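Local structure of putative oxidoreductase molybdopterin-binding subunit (Sulfolobus tokodaii, 4ZOH) at residues Leu109-Ala114 with Val321-Thr326; Tyr130-Trp135 with Asp315-Ala320; Leu283-Pro288 with Ile325-Ser330. The protein probably serves as the molybdenum- and pterin-cytosine-dinucleotide-binding subunit of an oxidoreductase related to the aldehyde oxidase and xanthine dehydrogenase family. All blocks are in the same frame, centred on the assembly; numbering follows the deposited sequence.

Interaction 1: Leu109-Ala114 with Val321-Thr326; sequences LDPEKA and VHTNIT
The methyl CG2 of Thr-323 presses into the backbone at the start of the short helix 111-114, 3.4 Å from Leu-109 O and 3.5 Å from Pro-111 CA. Its orientation follows from the first torsion: CG2 lies anti to the carbonyl carbon while OG1 sits between the backbone N and the carbonyl carbon (chi1 61°). The hydroxyl bonds the side chain of Asn-282, and the methyl faces the backbone of Leu-109 and Pro-111, a division of labour for which threonine is well suited. Pro-111 crosses this methyl at an angle and also sets its CB 4.0 Å from Val-321 CB, so that one carbon touches both neighbours. Val-321 sets CG1 against the helical turn, near Pro-111 O and 3.7 Å from Ala-114 CB. Ala-114 points its CB toward the other segment, only 3.3 Å from His-322 O; a small residue fits such a close approach. At the other end, Leu-109 starts away from the partner segment but swings CD2 back to Ile-325 CG2 at 3.9 Å, the two branched chains crossing obliquely. Asn-324, centre of an inverse gamma turn, binds Val-108 N through OD1, and its side-chain ND2 donates to Val-121 O and Thr-74 O; with Val-108 before the helix and Val-121 after it, both flanks are tied to this loop. Asp-110 is the N-cap: its OD1 accepts from Glu-112 N (2.8 Å), met from above the carboxylate plane. The arrangement is a capped, proline-started helical turn packed through methyls and the proline ring on the loop that follows strand 313-321 in the molybdopterin cofactor-binding domain.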
# COMPACT_ATOMS: atom_id res chain seq x y z
N LEU A 109 17.09 -29.22 29.53
CA LEU A 109 17.55 -29.13 28.11
C LEU A 109 17.54 -30.47 27.36
O LEU A 109 17.23 -30.57 26.15
CB LEU A 109 18.96 -28.50 28.07
CG LEU A 109 19.01 -27.10 28.70
CD1 LEU A 109 20.41 -26.51 28.58
CD2 LEU A 109 17.97 -26.15 28.10
N ASP A 110 17.86 -31.53 28.09
CA ASP A 110 17.98 -32.84 27.47
C ASP A 110 16.67 -33.60 27.58
O ASP A 110 16.22 -33.81 28.71
CB ASP A 110 19.16 -33.50 28.19
CG ASP A 110 19.34 -34.99 27.81
OD1 ASP A 110 18.49 -35.64 27.15
OD2 ASP A 110 20.36 -35.52 28.26
N PRO A 111 16.06 -34.03 26.44
CA PRO A 111 14.72 -34.64 26.49
C PRO A 111 14.66 -36.00 27.22
O PRO A 111 13.56 -36.44 27.67
CB PRO A 111 14.34 -34.82 25.00
CG PRO A 111 15.65 -34.87 24.27
CD PRO A 111 16.52 -33.89 25.02
N GLU A 112 15.83 -36.64 27.30
CA GLU A 112 16.03 -37.86 28.05
C GLU A 112 15.97 -37.67 29.55
O GLU A 112 15.35 -38.48 30.20
CB GLU A 112 17.37 -38.48 27.70
CG GLU A 112 17.20 -39.62 26.73
CD GLU A 112 18.46 -40.45 26.64
OE1 GLU A 112 18.41 -41.62 27.04
OE2 GLU A 112 19.50 -39.87 26.25
N LYS A 113 16.63 -36.63 30.07
CA LYS A 113 16.38 -36.13 31.42
C LYS A 113 14.92 -35.74 31.60
O LYS A 113 14.29 -36.16 32.55
CB LYS A 113 17.22 -34.90 31.73
CG LYS A 113 18.55 -35.14 32.40
CD LYS A 113 19.56 -35.72 31.44
CE LYS A 113 20.92 -36.01 32.09
NZ LYS A 113 21.86 -34.83 32.09
N ALA A 114 14.36 -35.00 30.63
CA ALA A 114 13.08 -34.32 30.81
C ALA A 114 11.96 -35.31 31.00
O ALA A 114 10.97 -35.05 31.76
CB ALA A 114 12.75 -33.40 29.61
N VAL A 321 8.98 -35.15 23.78
CA VAL A 321 9.17 -34.60 25.08
C VAL A 321 9.45 -33.12 25.01
O VAL A 321 10.27 -32.76 24.20
CB VAL A 321 10.44 -35.23 25.73
CG1 VAL A 321 10.38 -35.08 27.26
CG2 VAL A 321 10.49 -36.71 25.43
N HIS A 322 8.88 -32.30 25.93
CA HIS A 322 9.27 -30.87 26.09
C HIS A 322 10.61 -30.67 26.72
O HIS A 322 11.02 -31.50 27.54
CB HIS A 322 8.24 -30.13 26.98
CG HIS A 322 6.87 -30.13 26.40
ND1 HIS A 322 6.58 -29.48 25.22
CD2 HIS A 322 5.74 -30.77 26.77
CE1 HIS A 322 5.30 -29.66 24.93
NE2 HIS A 322 4.76 -30.43 25.86
N THR A 323 11.29 -29.58 26.39
CA THR A 323 12.46 -29.16 27.12
C THR A 323 12.36 -27.62 27.11
O THR A 323 11.61 -27.06 26.32
CB THR A 323 13.83 -29.66 26.46
OG1 THR A 323 13.98 -29.13 25.12
CG2 THR A 323 13.92 -31.19 26.39
N ASN A 324 13.19 -26.94 27.90
CA ASN A 324 13.21 -25.48 27.98
C ASN A 324 13.93 -24.78 26.85
O ASN A 324 14.84 -23.98 27.11
CB ASN A 324 13.74 -25.00 29.34
CG ASN A 324 12.78 -25.34 30.48
OD1 ASN A 324 13.02 -26.30 31.21
ND2 ASN A 324 11.65 -24.58 30.57
N ILE A 325 13.50 -25.07 25.59
CA ILE A 325 14.06 -24.38 24.41
C ILE A 325 12.96 -24.05 23.46
O ILE A 325 11.75 -24.55 23.55
CB ILE A 325 15.17 -25.22 23.68
CG1 ILE A 325 14.56 -26.50 23.09
CG2 ILE A 325 16.34 -25.50 24.61
CD1 ILE A 325 15.58 -27.36 22.35
N THR A 326 13.35 -23.19 22.54
CA THR A 326 12.48 -22.78 21.44
C THR A 326 11.58 -23.95 20.99
O THR A 326 12.08 -25.02 20.62
CB THR A 326 13.37 -22.35 20.22
OG1 THR A 326 14.36 -21.45 20.68
CG2 THR A 326 12.51 -21.66 19.25

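Interaction 2: Tyr130-Trp135 with Asp315-Ala320; sequences YYHERW and DIDAYA
Tyr-130 to Trp-135 and Asp-315 to Ala-320 run antiparallel, their segment axes 168° apart, with a classic beta bulge where Tyr-130 N and Tyr-131 N both donate to Ala-320 O. His-132 and Tyr-319, a non-hydrogen-bonded pair, lie side by side and stack face to face, centroids 3.8 Å apart. With CG anti to the backbone N (chi1 179°), the imidazole reaches along the sheet to Asp-317, where NE2 donates to OD1 (2.6 Å) in the ring plane and on the syn side of the carboxylate. Replacing His-132 by an alanine is likely to strip Tyr-319 of its stacking partner and leave Asp-317 OD1 without this N-H. Arg-134 bends to satisfy two acids: NE gives a hydrogen-bonded salt bridge to the syn lone pair of Asp-315 OD1 (3.0 Å), the planes perpendicular, whereas the Asp-317 carboxylate stacks over one guanidinium face, a long, purely electrostatic pairing. On the opposite face, with Tyr-131, Glu-133 and Trp-135, the methyl of Ala-318 is small enough to fit beside both aromatic side chains, 4.1 Å from Tyr-131 CE2 and 4.0 Å from Trp-135 CD1, and the indole NE1 bonds Tyr-131 OH (2.9 Å). These aromatics rest on helix 288-304, at Lys-299 and Val-302. Strand 129-138 is one of the two outermost strands of the sheet, and strand 313-321 joins it to strand 272-282.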
# COMPACT_ATOMS: atom_id res chain seq x y z
N TYR A 130 4.86 -35.14 26.05
CA TYR A 130 3.71 -34.73 25.24
C TYR A 130 3.06 -35.88 24.50
O TYR A 130 1.85 -35.85 24.20
CB TYR A 130 4.21 -33.63 24.29
CG TYR A 130 3.17 -33.09 23.34
CD1 TYR A 130 2.57 -31.83 23.60
CD2 TYR A 130 2.77 -33.82 22.21
CE1 TYR A 130 1.60 -31.34 22.74
CE2 TYR A 130 1.78 -33.36 21.37
CZ TYR A 130 1.22 -32.10 21.62
OH TYR A 130 0.27 -31.59 20.75
N TYR A 131 3.82 -36.91 24.16
CA TYR A 131 3.29 -38.02 23.32
C TYR A 131 4.16 -39.22 23.65
O TYR A 131 5.38 -39.08 23.83
CB TYR A 131 3.42 -37.71 21.83
CG TYR A 131 3.15 -38.91 20.91
CD1 TYR A 131 1.86 -39.28 20.56
CD2 TYR A 131 4.21 -39.69 20.43
CE1 TYR A 131 1.64 -40.34 19.69
CE2 TYR A 131 4.01 -40.77 19.57
CZ TYR A 131 2.74 -41.09 19.21
OH TYR A 131 2.54 -42.13 18.38
N HIS A 132 3.53 -40.39 23.75
CA HIS A 132 4.26 -41.61 24.08
C HIS A 132 3.44 -42.79 23.70
O HIS A 132 2.49 -43.09 24.37
CB HIS A 132 4.67 -41.72 25.54
CG HIS A 132 5.41 -43.00 25.85
ND1 HIS A 132 5.54 -43.51 27.12
CD2 HIS A 132 6.05 -43.88 25.03
CE1 HIS A 132 6.25 -44.63 27.09
NE2 HIS A 132 6.56 -44.88 25.83
N GLU A 133 3.82 -43.42 22.60
CA GLU A 133 3.16 -44.59 22.05
C GLU A 133 4.26 -45.56 21.60
O GLU A 133 5.31 -45.14 21.08
CB GLU A 133 2.26 -44.27 20.83
CG GLU A 133 0.87 -43.57 20.98
CD GLU A 133 0.10 -43.76 22.32
OE1 GLU A 133 -0.07 -44.89 22.84
OE2 GLU A 133 -0.38 -42.75 22.87
N ARG A 134 3.99 -46.86 21.76
CA ARG A 134 4.88 -47.94 21.38
C ARG A 134 4.42 -48.34 20.01
O ARG A 134 3.26 -48.63 19.80
CB ARG A 134 4.73 -49.09 22.42
CG ARG A 134 5.66 -50.27 22.26
CD ARG A 134 6.05 -50.89 23.60
NE ARG A 134 7.44 -51.31 23.51
CZ ARG A 134 8.41 -50.97 24.35
NH1 ARG A 134 8.18 -50.24 25.43
NH2 ARG A 134 9.65 -51.39 24.12
N TRP A 135 5.31 -48.31 19.02
CA TRP A 135 4.93 -48.67 17.65
C TRP A 135 5.40 -50.09 17.36
O TRP A 135 6.60 -50.36 17.44
CB TRP A 135 5.58 -47.70 16.63
CG TRP A 135 4.90 -46.32 16.59
CD1 TRP A 135 4.83 -45.39 17.62
CD2 TRP A 135 4.23 -45.72 15.46
NE1 TRP A 135 4.12 -44.29 17.20
CE2 TRP A 135 3.75 -44.46 15.89
CE3 TRP A 135 3.99 -46.14 14.14
CZ2 TRP A 135 3.03 -43.61 15.03
CZ3 TRP A 135 3.29 -45.31 13.29
CH2 TRP A 135 2.80 -44.05 13.73
N ASP A 315 9.53 -52.94 16.71
CA ASP A 315 8.92 -52.55 17.93
C ASP A 315 9.66 -51.29 18.39
O ASP A 315 10.74 -51.41 18.91
CB ASP A 315 9.07 -53.71 18.97
CG ASP A 315 8.40 -53.39 20.36
OD1 ASP A 315 8.16 -52.20 20.69
OD2 ASP A 315 8.12 -54.35 21.13
N ILE A 316 9.06 -50.09 18.21
CA ILE A 316 9.75 -48.79 18.54
C ILE A 316 8.97 -48.00 19.56
O ILE A 316 7.79 -47.75 19.41
CB ILE A 316 9.94 -47.88 17.27
CG1 ILE A 316 10.69 -48.69 16.17
CG2 ILE A 316 10.69 -46.58 17.63
CD1 ILE A 316 12.17 -48.87 16.43
N ASP A 317 9.65 -47.60 20.60
CA ASP A 317 9.00 -46.94 21.68
C ASP A 317 9.24 -45.45 21.40
O ASP A 317 10.38 -44.97 21.51
CB ASP A 317 9.62 -47.41 23.04
CG ASP A 317 8.86 -46.83 24.29
OD1 ASP A 317 7.66 -46.60 24.20
OD2 ASP A 317 9.49 -46.63 25.36
N ALA A 318 8.18 -44.74 20.95
CA ALA A 318 8.29 -43.26 20.59
C ALA A 318 7.91 -42.24 21.68
O ALA A 318 6.78 -42.24 22.16
CB ALA A 318 7.52 -42.96 19.29
N TYR A 319 8.85 -41.39 22.05
CA TYR A 319 8.63 -40.23 22.90
C TYR A 319 8.76 -38.86 22.18
O TYR A 319 9.72 -38.65 21.42
CB TYR A 319 9.67 -40.20 24.01
CG TYR A 319 9.52 -41.29 25.03
CD1 TYR A 319 10.10 -42.57 24.77
CD2 TYR A 319 8.83 -41.07 26.25
CE1 TYR A 319 9.98 -43.60 25.68
CE2 TYR A 319 8.72 -42.11 27.20
CZ TYR A 319 9.29 -43.36 26.89
OH TYR A 319 9.24 -44.41 27.73
N ALA A 320 7.80 -37.95 22.43
CA ALA A 320 7.95 -36.55 22.11
C ALA A 320 7.89 -35.80 23.44
O ALA A 320 6.85 -35.76 24.11
CB ALA A 320 6.86 -36.10 21.10

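Interaction 3: Leu283-Pro288 with Ile325-Ser330; sequences LGAPYP and ITPTQS
Leu-283 O is gripped by both Thr-328 N and a water. The amide comes from above the carbonyl plane at 2.9 Å, and the water, which donates at 2.7 Å, gives its other hydrogen to Thr-328 O, so both backbone polar groups of Thr-328 are tied to one carbonyl. The threonine hydroxyl lies beside its own backbone N (chi1 -50°) and binds Asn-282 O and Arg-159. Further along, Ala-285 N donates to Ile-325 O at 2.6 Å. Between these bonds the chains come so close that Gly-284 CA lies 3.4 Å from Ile-325 O; a side chain there would run into the carbonyls of Ile-325 and Thr-326, and the positive phi (57°) also favours glycine. Pro-327 supplies the apolar part: its CG fits against Tyr-287 CB at 3.5 Å and near the Ala-285 methyl. Tyr-287 then carries its ring away, CG anti to the backbone N, and its hydroxyl bonds Ala-221 O. The side chain of Thr-328 lies about 13 Å from the molybdenum atom. Two irregular loops are therefore joined by backbone bonds and one bridging water, and these bonds and the rigid proline wedge probably hold the spacing of the loops.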
# COMPACT_ATOMS: atom_id res chain seq x y z
N LEU A 283 10.53 -31.75 21.51
CA LEU A 283 9.59 -30.68 21.14
C LEU A 283 9.94 -29.28 21.56
O LEU A 283 9.28 -28.32 21.10
CB LEU A 283 8.22 -30.97 21.64
CG LEU A 283 7.57 -32.23 21.12
CD1 LEU A 283 6.16 -32.37 21.68
CD2 LEU A 283 7.55 -32.36 19.60
N GLY A 284 10.95 -29.14 22.42
CA GLY A 284 11.23 -27.86 23.09
C GLY A 284 9.96 -27.41 23.88
O GLY A 284 9.16 -28.23 24.26
N ALA A 285 9.77 -26.10 24.10
CA ALA A 285 8.72 -25.58 25.06
C ALA A 285 7.28 -25.81 24.63
O ALA A 285 6.98 -26.03 23.43
CB ALA A 285 8.97 -24.11 25.40
N PRO A 286 6.35 -25.88 25.61
CA PRO A 286 4.99 -26.17 25.15
C PRO A 286 4.32 -24.94 24.45
O PRO A 286 3.65 -24.20 25.09
CB PRO A 286 4.23 -26.54 26.44
CG PRO A 286 5.10 -26.04 27.57
CD PRO A 286 6.47 -25.80 27.08
N TYR A 287 4.48 -24.74 23.15
CA TYR A 287 3.68 -23.77 22.44
C TYR A 287 2.75 -24.62 21.64
O TYR A 287 3.20 -25.42 20.84
CB TYR A 287 4.57 -22.83 21.60
CG TYR A 287 3.82 -21.91 20.62
CD1 TYR A 287 2.76 -21.10 21.07
CD2 TYR A 287 4.22 -21.80 19.25
CE1 TYR A 287 2.10 -20.22 20.21
CE2 TYR A 287 3.55 -20.95 18.37
CZ TYR A 287 2.50 -20.15 18.86
OH TYR A 287 1.80 -19.28 18.08
N PRO A 288 1.43 -24.49 21.85
CA PRO A 288 0.57 -25.45 21.17
C PRO A 288 0.71 -25.55 19.62
O PRO A 288 0.66 -26.68 19.07
CB PRO A 288 -0.86 -25.00 21.58
CG PRO A 288 -0.62 -24.40 22.96
CD PRO A 288 0.65 -23.60 22.73
N ILE A 325 13.50 -25.07 25.59
CA ILE A 325 14.06 -24.38 24.41
C ILE A 325 12.96 -24.05 23.46
O ILE A 325 11.75 -24.55 23.55
CB ILE A 325 15.17 -25.22 23.68
CG1 ILE A 325 14.56 -26.50 23.09
CG2 ILE A 325 16.34 -25.50 24.61
CD1 ILE A 325 15.58 -27.36 22.35
N THR A 326 13.35 -23.19 22.54
CA THR A 326 12.48 -22.78 21.44
C THR A 326 11.58 -23.95 20.99
O THR A 326 12.08 -25.02 20.62
CB THR A 326 13.37 -22.35 20.22
OG1 THR A 326 14.36 -21.45 20.68
CG2 THR A 326 12.51 -21.66 19.25
N PRO A 327 10.25 -23.77 20.95
CA PRO A 327 9.52 -24.92 20.44
C PRO A 327 9.93 -25.40 19.01
O PRO A 327 10.10 -24.57 18.11
CB PRO A 327 8.07 -24.39 20.41
CG PRO A 327 8.05 -23.28 21.41
CD PRO A 327 9.36 -22.62 21.13
N THR A 328 9.94 -26.70 18.78
CA THR A 328 10.42 -27.34 17.57
C THR A 328 9.28 -27.29 16.54
O THR A 328 8.13 -27.41 16.91
CB THR A 328 10.78 -28.82 17.88
OG1 THR A 328 11.64 -28.85 19.05
CG2 THR A 328 11.52 -29.50 16.60
N GLN A 329 9.61 -27.18 15.25
CA GLN A 329 8.61 -27.09 14.17
C GLN A 329 9.02 -27.90 12.96
O GLN A 329 10.15 -28.28 12.84
CB GLN A 329 8.56 -25.67 13.57
CG GLN A 329 8.52 -24.53 14.50
CD GLN A 329 8.64 -23.19 13.76
OE1 GLN A 329 9.53 -22.37 14.07
NE2 GLN A 329 7.81 -23.00 12.77
N SER A 330 8.13 -28.01 12.01
CA SER A 330 8.44 -28.63 10.72
C SER A 330 9.67 -27.92 10.16
O SER A 330 9.77 -26.67 10.16
CB SER A 330 7.33 -28.42 9.74
OG SER A 330 6.36 -29.42 9.84
O HOH W 1 7.28 -28.42 19.35

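The three contacts lie on the same side of the chain's centre; interactions 2 and 3 fall wholly within the molybdopterin cofactor-binding domain. Along the chain, the segments run 109-114, 130-135, 283-288, 315-320 and then 321-330, so interaction 2 is nested within the loop closed by interaction 1, while interactions 2 and 3 alternate. The last segments form one continuous run: strand 313-321 pairs in interaction 2, then leaves the sheet to meet helix 111-114 and the 283-288 loop. Interactions 1 and 3 have centres about 10 Å apart, and interaction 2 lies about 16 and 18 Å from them. His-322 touches Tyr-130 and Gly-284, and Leu-283 packs on Tyr-130, so sheet edge, helix and loops form one connected body.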